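Local coordinates for protein oxygen-independent coproporphyrinogen III oxidase (Escherichia coli, PDB 1OLT) that catalyses the anaerobic, S-adenosylmethionine-dependent oxidative decarboxylation of coproporphyrinogen III to protoporphyrinogen IX in heme biosynthesis, using a [4Fe-4S] cluster, at residues H63-C66 / N72-V75. Residues are numbered along the deposited sequence; the frame is centred on the assembly and turned at random. Where two conformers were deposited one is given.
Sequences HKLC and NKIV. With SF4 (iron/sulfur cluster), chain B.
V75 lays its two methyls against the backbone of the cysteine loop: CG2 lies 3.7 Å from L65 CA, while CG1 rests on K64 CA and C. A short branched residue suits this place, since each methyl finds its own stretch of main chain. Leucine suits the next: with CG anti to the backbone N (chi1 178°), its branched end brings CD1 to both V75 CG2 and K73 CE. Without CG1 and CG2, as with an alanine at V75, the K64 and L65 main chain and L65 CD1 would probably lose their apolar partner here, leaving a gap. In one of its two modelled conformers, K73 points CB toward the loop, and a kink at chi2 (89°) beyond CG sets CD beside SF4 S3. CE follows, 3.6 Å from S3 and also touching L65 CD1. A bend at chi4 carries NZ past that methyl to donate to a water, which donates to C66 O. Lysine thus offers carbon to methyl and sulfide, and an amine to the water. Cysteine supplies the ligating sulfur: C66 SG binds iron FE4 at 2.5 Å, one of three such ligands in this radical SAM cluster. The cysteine loop leaves strand 53-62 and returns as strand 74-75, which pairs in parallel with 53-62 through I74, hydrogen-bonded to P60 and C62.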
loop_
_atom_site.group_PDB
_atom_site.type_symbol
_atom_site.label_atom_id
_atom_site.label_comp_id
_atom_site.label_asym_id
_atom_site.label_seq_id
_atom_site.Cartn_x
_atom_site.Cartn_y
_atom_site.Cartn_z
ATOM N N HIS A 63 -4.022 18.518 6.942
ATOM C CA HIS A 63 -4.123 19.983 7.108
ATOM C C HIS A 63 -5.063 20.624 6.065
ATOM O O HIS A 63 -5.771 21.581 6.365
ATOM C CB HIS A 63 -2.734 20.639 6.996
ATOM C CG HIS A 63 -1.809 20.225 8.092
ATOM N ND1 HIS A 63 -2.145 20.321 9.422
ATOM C CD2 HIS A 63 -0.526 19.822 8.060
ATOM C CE1 HIS A 63 -1.133 19.912 10.167
ATOM N NE2 HIS A 63 -0.143 19.589 9.368
ATOM N N LYS A 64 -5.065 20.055 4.844
ATOM C CA LYS A 64 -5.620 20.725 3.680
ATOM C C LYS A 64 -6.200 19.711 2.640
ATOM O O LYS A 64 -5.708 18.579 2.548
ATOM C CB LYS A 64 -4.498 21.570 3.052
ATOM C CG LYS A 64 -5.030 22.613 2.068
ATOM C CD LYS A 64 -3.929 23.478 1.375
ATOM C CE LYS A 64 -3.063 24.344 2.381
ATOM N NZ LYS A 64 -2.004 25.137 1.572
ATOM N N LEU A 65 -7.204 20.090 1.898
ATOM C CA LEU A 65 -7.931 19.148 1.032
ATOM C C LEU A 65 -7.281 19.041 -0.365
ATOM O O LEU A 65 -7.417 19.909 -1.155
ATOM C CB LEU A 65 -9.377 19.569 0.865
ATOM C CG LEU A 65 -10.285 18.750 -0.036
ATOM C CD1 LEU A 65 -10.396 17.328 0.521
ATOM C CD2 LEU A 65 -11.587 19.407 -0.096
ATOM N N CYS A 66 -6.538 17.945 -0.607
ATOM C CA CYS A 66 -6.048 17.658 -1.924
ATOM C C CYS A 66 -7.257 17.198 -2.744
ATOM O O CYS A 66 -7.904 16.216 -2.365
ATOM C CB CYS A 66 -5.012 16.539 -1.880
ATOM S SG CYS A 66 -3.531 16.900 -0.854
ATOM N N ASN A 72 -8.859 7.290 2.962
ATOM C CA ASN A 72 -9.667 7.505 4.144
ATOM C C ASN A 72 -8.915 8.578 4.991
ATOM O O ASN A 72 -7.860 8.341 5.561
ATOM C CB ASN A 72 -9.930 6.214 4.915
ATOM C CG ASN A 72 -10.801 6.461 6.183
ATOM O OD1 ASN A 72 -10.343 7.097 7.210
ATOM N ND2 ASN A 72 -12.040 5.995 6.130
ATOM N N LYS A 73 -9.463 9.783 4.996
ATOM C CA LYS A 73 -8.795 10.924 5.606
ATOM C C LYS A 73 -9.851 11.974 6.003
ATOM O O LYS A 73 -10.954 11.961 5.483
ATOM C CB LYS A 73 -7.770 11.525 4.644
ATOM C CG LYS A 73 -8.362 12.080 3.308
ATOM C CD LYS A 73 -8.807 13.530 3.350
ATOM C CE LYS A 73 -9.089 14.096 1.958
ATOM N NZ LYS A 73 -10.331 13.507 1.405
ATOM N N ILE A 74 -9.469 12.851 6.948
ATOM C CA ILE A 74 -10.313 13.929 7.475
ATOM C C ILE A 74 -9.485 15.195 7.480
ATOM O O ILE A 74 -8.505 15.283 8.205
ATOM C CB ILE A 74 -10.718 13.603 8.943
ATOM C CG1 ILE A 74 -11.581 12.277 8.979
ATOM C CG2 ILE A 74 -11.507 14.817 9.577
ATOM C CD1 ILE A 74 -11.720 11.657 10.372
ATOM N N VAL A 75 -9.865 16.188 6.694
ATOM C CA VAL A 75 -9.178 17.426 6.616
ATOM C C VAL A 75 -9.744 18.309 7.739
ATOM O O VAL A 75 -10.926 18.482 7.827
ATOM C CB VAL A 75 -9.455 18.139 5.256
ATOM C CG1 VAL A 75 -8.870 19.562 5.279
ATOM C CG2 VAL A 75 -8.858 17.360 4.113
HETATM FE FE1 SF4 B . -4.268 14.140 2.939
HETATM FE FE2 SF4 B . -4.755 12.780 0.708
HETATM FE FE3 SF4 B . -2.398 13.155 1.629
HETATM FE FE4 SF4 B . -3.626 14.949 0.683
HETATM S S1 SF4 B . -2.951 13.146 -0.566
HETATM S S2 SF4 B . -2.386 15.263 2.500
HETATM S S3 SF4 B . -5.593 14.721 1.386
HETATM S S4 SF4 B . -3.994 11.992 2.520
HETATM O O HOH W 1 -10.079 14.518 -1.532
#